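Local coordinates for protein putative protease I (Bacteroides thetaiotaomicron VPI-5482, PDB 3CNE) that binds flavins such as lumichrome, riboflavin, FMN and FAD as a homodimer and may serve as a flavin store, apparently without proteolytic activity, at residues 117-130 and 140-154. Sequence-based numbering, arbitrary orientation.
Sequences FDFTGITKGKKVAV and NGIATDEKSEIDGNF
The Phe154 ring meets Phe117 CD2, Ile122 CG1 and the backbone O of Asp151 at its edge, in plane, while Thr123 CG2, the backbone O of Ile122 and Lys126 CG approach it obliquely. Its CD1 lies 3.9 Å from Phe117 CD2, the two ring planes being turned 59° apart, and its CE1 lies 3.7 Å from Ile122 CD1. Met107 of strand 106-110 touches all three of Phe117, Ile122 and Phe154. The Asp118 carboxylate, with CG anti to the backbone N (chi1 174°), reaches across to Asn140: Asn140 N donates to Asp118 OD2 (3.0 Å) from above the carboxylate plane. Gln139 N also donates to this oxygen. In this DJ-1/PfpI-family domain, strands 127-129 and 142-144 form a small parallel pair beside the main sheet. Ile142 N gives a 2.6 Å bond to Lys126 O, and Val128 N and Thr144 N continue the ladder to Ile142 O and Val128 O. Strand 148-151, at the edge of the main sheet, runs roughly antiparallel to 127-129. From it the anti lone pair of Asp151 OD2 receives Lys127 N at 2.8 Å, almost straight at 172°, while OD1 and Lys126 NZ share a bridging water. Thr144 OG1 donates to Glu149 OE2 at 2.6 Å and, accepting from Glu146 N, closes an ST turn; Glu149 CG lies 3.7 Å from Ala129 N, whose own hydrogen bond goes to Thr156 OG1.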
loop_
_atom_site.group_PDB
_atom_site.type_symbol
_atom_site.label_atom_id
_atom_site.label_comp_id
_atom_site.label_asym_id
_atom_site.label_seq_id
_atom_site.Cartn_x
_atom_site.Cartn_y
_atom_site.Cartn_z
ATOM N N PHE A 117 3.052 -0.407 -21.486
ATOM C CA PHE A 117 2.440 -1.339 -22.421
ATOM C C PHE A 117 2.502 -0.789 -23.850
ATOM O O PHE A 117 2.943 -1.496 -24.757
ATOM C CB PHE A 117 0.978 -1.662 -22.015
ATOM C CG PHE A 117 0.834 -2.394 -20.689
ATOM C CD1 PHE A 117 1.896 -3.095 -20.124
ATOM C CD2 PHE A 117 -0.402 -2.410 -20.029
ATOM C CE1 PHE A 117 1.732 -3.802 -18.891
ATOM C CE2 PHE A 117 -0.574 -3.105 -18.813
ATOM C CZ PHE A 117 0.503 -3.793 -18.244
ATOM N N ASP A 118 2.091 0.472 -24.034
ATOM C CA ASP A 118 2.041 1.101 -25.345
ATOM C C ASP A 118 3.382 1.056 -26.056
ATOM O O ASP A 118 3.437 0.755 -27.253
ATOM C CB ASP A 118 1.544 2.555 -25.264
ATOM C CG ASP A 118 1.616 3.296 -26.637
ATOM O OD1 ASP A 118 2.450 2.948 -27.494
ATOM O OD2 ASP A 118 0.862 4.247 -26.886
ATOM N N PHE A 119 4.453 1.338 -25.310
ATOM C CA PHE A 119 5.813 1.371 -25.851
ATOM C C PHE A 119 6.149 0.096 -26.604
ATOM O O PHE A 119 6.931 0.116 -27.560
ATOM C CB PHE A 119 6.848 1.579 -24.725
ATOM C CG PHE A 119 6.896 2.982 -24.162
ATOM C CD1 PHE A 119 6.254 4.034 -24.787
ATOM C CD2 PHE A 119 7.659 3.248 -23.024
ATOM C CE1 PHE A 119 6.330 5.325 -24.273
ATOM C CE2 PHE A 119 7.746 4.519 -22.497
ATOM C CZ PHE A 119 7.087 5.568 -23.122
ATOM N N THR A 120 5.579 -1.020 -26.157
ATOM C CA THR A 120 5.851 -2.309 -26.779
ATOM C C THR A 120 4.908 -2.560 -27.960
ATOM O O THR A 120 5.084 -3.526 -28.685
ATOM C CB THR A 120 5.732 -3.491 -25.772
ATOM O OG1 THR A 120 4.358 -3.711 -25.476
ATOM C CG2 THR A 120 6.498 -3.188 -24.463
ATOM N N GLY A 121 3.920 -1.693 -28.153
ATOM C CA GLY A 121 2.950 -1.870 -29.232
ATOM C C GLY A 121 1.775 -2.808 -28.958
ATOM O O GLY A 121 0.800 -2.817 -29.712
ATOM N N ILE A 122 1.842 -3.583 -27.871
ATOM C CA ILE A 122 0.824 -4.607 -27.626
ATOM C C ILE A 122 -0.579 -4.024 -27.457
ATOM O O ILE A 122 -1.576 -4.750 -27.518
ATOM C CB ILE A 122 1.166 -5.519 -26.415
ATOM C CG1 ILE A 122 1.265 -4.687 -25.118
ATOM C CG2 ILE A 122 2.429 -6.337 -26.712
ATOM C CD1 ILE A 122 1.320 -5.516 -23.855
ATOM N N THR A 123 -0.647 -2.718 -27.216
ATOM C CA THR A 123 -1.919 -2.067 -26.966
ATOM C C THR A 123 -2.678 -1.668 -28.231
ATOM O O THR A 123 -3.718 -1.052 -28.110
ATOM C CB THR A 123 -1.761 -0.815 -26.067
ATOM O OG1 THR A 123 -0.854 0.108 -26.686
ATOM C CG2 THR A 123 -1.238 -1.187 -24.673
ATOM N N LYS A 124 -2.163 -1.999 -29.422
ATOM C CA LYS A 124 -2.778 -1.586 -30.699
ATOM C C LYS A 124 -4.303 -1.678 -30.615
ATOM O O LYS A 124 -4.821 -2.748 -30.344
ATOM C CB LYS A 124 -2.324 -2.461 -31.881
ATOM C CG LYS A 124 -0.840 -2.832 -31.941
ATOM C CD LYS A 124 -0.035 -1.903 -32.873
ATOM C CE LYS A 124 1.450 -2.212 -32.829
ATOM N NZ LYS A 124 2.260 -1.057 -33.374
ATOM N N GLY A 125 -4.986 -0.552 -30.815
ATOM C CA GLY A 125 -6.455 -0.505 -30.907
ATOM C C GLY A 125 -7.264 -0.763 -29.642
ATOM O O GLY A 125 -8.491 -0.885 -29.707
ATOM N N LYS A 126 -6.601 -0.834 -28.488
ATOM C CA LYS A 126 -7.311 -1.097 -27.234
ATOM C C LYS A 126 -7.442 0.170 -26.436
ATOM O O LYS A 126 -6.526 1.006 -26.421
ATOM C CB LYS A 126 -6.581 -2.139 -26.374
ATOM C CG LYS A 126 -6.326 -3.481 -27.054
ATOM C CD LYS A 126 -7.618 -4.283 -27.225
ATOM C CE LYS A 126 -7.427 -5.349 -28.277
ATOM N NZ LYS A 126 -8.686 -6.051 -28.579
ATOM N N LYS A 127 -8.582 0.306 -25.762
ATOM C CA LYS A 127 -8.796 1.403 -24.839
ATOM C C LYS A 127 -7.998 1.171 -23.570
ATOM O O LYS A 127 -7.982 0.058 -23.029
ATOM C CB LYS A 127 -10.276 1.567 -24.522
ATOM C CG LYS A 127 -11.027 2.338 -25.617
ATOM C CD LYS A 127 -12.538 2.241 -25.422
ATOM C CE LYS A 127 -13.033 0.825 -25.702
ATOM N NZ LYS A 127 -14.427 0.590 -25.168
ATOM N N VAL A 128 -7.322 2.215 -23.121
ATOM C CA VAL A 128 -6.559 2.164 -21.875
ATOM C C VAL A 128 -6.824 3.389 -21.041
ATOM O O VAL A 128 -7.068 4.480 -21.575
ATOM C CB VAL A 128 -5.019 2.066 -22.092
ATOM C CG1 VAL A 128 -4.623 0.731 -22.706
ATOM C CG2 VAL A 128 -4.473 3.266 -22.915
ATOM N N ALA A 129 -6.771 3.201 -19.729
ATOM C CA ALA A 129 -6.779 4.300 -18.790
ATOM C C ALA A 129 -5.330 4.517 -18.370
ATOM O O ALA A 129 -4.548 3.564 -18.223
ATOM C CB ALA A 129 -7.638 3.989 -17.602
ATOM N N VAL A 130 -4.991 5.784 -18.199
ATOM C CA VAL A 130 -3.618 6.217 -18.027
ATOM C C VAL A 130 -3.651 7.514 -17.246
ATOM O O VAL A 130 -4.652 8.254 -17.294
ATOM C CB VAL A 130 -2.912 6.371 -19.399
ATOM C CG1 VAL A 130 -3.552 7.461 -20.241
ATOM C CG2 VAL A 130 -1.426 6.631 -19.245
ATOM N N ASN A 140 -0.260 3.871 -29.687
ATOM C CA ASN A 140 -0.752 2.587 -30.184
ATOM C C ASN A 140 -2.157 2.237 -29.694
ATOM O O ASN A 140 -2.990 1.770 -30.473
ATOM C CB ASN A 140 0.230 1.464 -29.863
ATOM C CG ASN A 140 1.554 1.639 -30.583
ATOM O OD1 ASN A 140 2.622 1.732 -29.954
ATOM N ND2 ASN A 140 1.498 1.706 -31.900
ATOM N N GLY A 141 -2.406 2.453 -28.406
ATOM C CA GLY A 141 -3.719 2.210 -27.830
ATOM C C GLY A 141 -4.608 3.425 -27.964
ATOM O O GLY A 141 -4.249 4.399 -28.615
ATOM N N ILE A 142 -5.765 3.366 -27.326
ATOM C CA ILE A 142 -6.738 4.442 -27.347
ATOM C C ILE A 142 -6.939 4.974 -25.922
ATOM O O ILE A 142 -7.707 4.408 -25.157
ATOM C CB ILE A 142 -8.089 3.907 -27.923
ATOM C CG1 ILE A 142 -7.878 3.408 -29.362
ATOM C CG2 ILE A 142 -9.209 4.963 -27.814
ATOM C CD1 ILE A 142 -8.969 2.478 -29.888
ATOM N N ALA A 143 -6.258 6.059 -25.562
ATOM C CA ALA A 143 -6.363 6.575 -24.191
ATOM C C ALA A 143 -7.703 7.243 -23.938
ATOM O O ALA A 143 -8.176 8.048 -24.744
ATOM C CB ALA A 143 -5.232 7.542 -23.882
ATOM N N THR A 144 -8.309 6.914 -22.808
ATOM C CA THR A 144 -9.546 7.570 -22.400
ATOM C C THR A 144 -9.318 8.401 -21.138
ATOM O O THR A 144 -8.234 8.367 -20.542
ATOM C CB THR A 144 -10.706 6.562 -22.215
ATOM O OG1 THR A 144 -10.510 5.802 -21.029
ATOM C CG2 THR A 144 -10.833 5.601 -23.420
ATOM N N ASP A 145 -10.338 9.164 -20.751
ATOM C CA ASP A 145 -10.332 9.919 -19.495
ATOM C C ASP A 145 -10.998 9.125 -18.373
ATOM O O ASP A 145 -11.173 9.634 -17.270
ATOM C CB ASP A 145 -11.076 11.259 -19.651
ATOM C CG ASP A 145 -10.403 12.214 -20.628
ATOM O OD1 ASP A 145 -9.160 12.179 -20.795
ATOM O OD2 ASP A 145 -11.151 13.026 -21.225
ATOM N N GLU A 146 -11.372 7.880 -18.656
ATOM C CA GLU A 146 -12.041 7.029 -17.657
ATOM C C GLU A 146 -11.120 6.642 -16.504
ATOM O O GLU A 146 -9.890 6.667 -16.651
ATOM C CB GLU A 146 -12.649 5.777 -18.306
ATOM C CG GLU A 146 -13.795 6.081 -19.262
ATOM C CD GLU A 146 -14.821 7.020 -18.651
ATOM O OE1 GLU A 146 -15.500 6.601 -17.685
ATOM O OE2 GLU A 146 -14.933 8.174 -19.130
ATOM N N LYS A 147 -11.749 6.277 -15.376
ATOM C CA LYS A 147 -11.065 5.914 -14.140
ATOM C C LYS A 147 -10.324 4.594 -14.303
ATOM O O LYS A 147 -9.261 4.389 -13.710
ATOM C CB LYS A 147 -12.056 5.794 -12.975
ATOM C CG LYS A 147 -12.543 7.111 -12.381
ATOM C CD LYS A 147 -13.468 6.852 -11.201
ATOM C CE LYS A 147 -14.186 8.098 -10.731
ATOM N NZ LYS A 147 -13.354 8.868 -9.776
ATOM N N SER A 148 -10.923 3.690 -15.083
ATOM C CA SER A 148 -10.275 2.462 -15.502
ATOM C C SER A 148 -10.901 2.021 -16.816
ATOM O O SER A 148 -11.965 2.514 -17.186
ATOM C CB SER A 148 -10.379 1.363 -14.442
ATOM O OG SER A 148 -11.714 1.141 -14.001
ATOM N N GLU A 149 -10.211 1.120 -17.510
ATOM C CA GLU A 149 -10.642 0.571 -18.790
ATOM C C GLU A 149 -10.308 -0.905 -18.800
ATOM O O GLU A 149 -9.194 -1.310 -18.426
ATOM C CB GLU A 149 -9.925 1.239 -19.975
ATOM C CG GLU A 149 -10.382 2.670 -20.285
ATOM C CD GLU A 149 -11.834 2.778 -20.801
ATOM O OE1 GLU A 149 -12.470 1.757 -21.119
ATOM O OE2 GLU A 149 -12.334 3.910 -20.908
ATOM N N ILE A 150 -11.288 -1.702 -19.210
ATOM C CA ILE A 150 -11.069 -3.103 -19.472
ATOM C C ILE A 150 -11.394 -3.309 -20.940
ATOM O O ILE A 150 -12.514 -3.077 -21.378
ATOM C CB ILE A 150 -11.905 -4.012 -18.511
ATOM C CG1 ILE A 150 -11.412 -3.820 -17.071
ATOM C CG2 ILE A 150 -11.803 -5.492 -18.929
ATOM C CD1 ILE A 150 -12.265 -4.501 -16.025
ATOM N N ASP A 151 -10.379 -3.687 -21.700
ATOM C CA ASP A 151 -10.520 -3.880 -23.122
ATOM C C ASP A 151 -9.633 -5.030 -23.532
ATOM O O ASP A 151 -8.392 -4.922 -23.554
ATOM C CB ASP A 151 -10.190 -2.599 -23.919
ATOM C CG ASP A 151 -10.679 -2.681 -25.375
ATOM O OD1 ASP A 151 -11.325 -3.691 -25.696
ATOM O OD2 ASP A 151 -10.438 -1.761 -26.186
ATOM N N GLY A 152 -10.286 -6.145 -23.855
ATOM C CA GLY A 152 -9.593 -7.354 -24.269
ATOM C C GLY A 152 -8.868 -7.901 -23.068
ATOM O O GLY A 152 -9.484 -8.140 -22.038
ATOM N N ASN A 153 -7.557 -8.074 -23.194
ATOM C CA ASN A 153 -6.738 -8.573 -22.089
ATOM C C ASN A 153 -6.192 -7.474 -21.174
ATOM O O ASN A 153 -5.468 -7.772 -20.229
ATOM C CB ASN A 153 -5.596 -9.433 -22.616
ATOM C CG ASN A 153 -6.082 -10.570 -23.472
ATOM O OD1 ASN A 153 -7.082 -11.238 -23.152
ATOM N ND2 ASN A 153 -5.385 -10.803 -24.580
ATOM N N PHE A 154 -6.578 -6.218 -21.436
ATOM C CA PHE A 154 -6.034 -5.074 -20.716
ATOM C C PHE A 154 -6.959 -4.543 -19.633
ATOM O O PHE A 154 -8.091 -4.177 -19.901
ATOM C CB PHE A 154 -5.646 -3.940 -21.682
ATOM C CG PHE A 154 -4.527 -4.301 -22.594
ATOM C CD1 PHE A 154 -3.202 -4.081 -22.215
ATOM C CD2 PHE A 154 -4.785 -4.894 -23.825
ATOM C CE1 PHE A 154 -2.148 -4.456 -23.050
ATOM C CE2 PHE A 154 -3.726 -5.251 -24.681
ATOM C CZ PHE A 154 -2.420 -5.037 -24.290
HETATM O O HOH W 1 -11.183 -5.311 -27.772
HETATM O O HOH W 2 -7.212 -1.281 -20.624
HETATM O O HOH W 3 -6.076 9.877 -19.103
#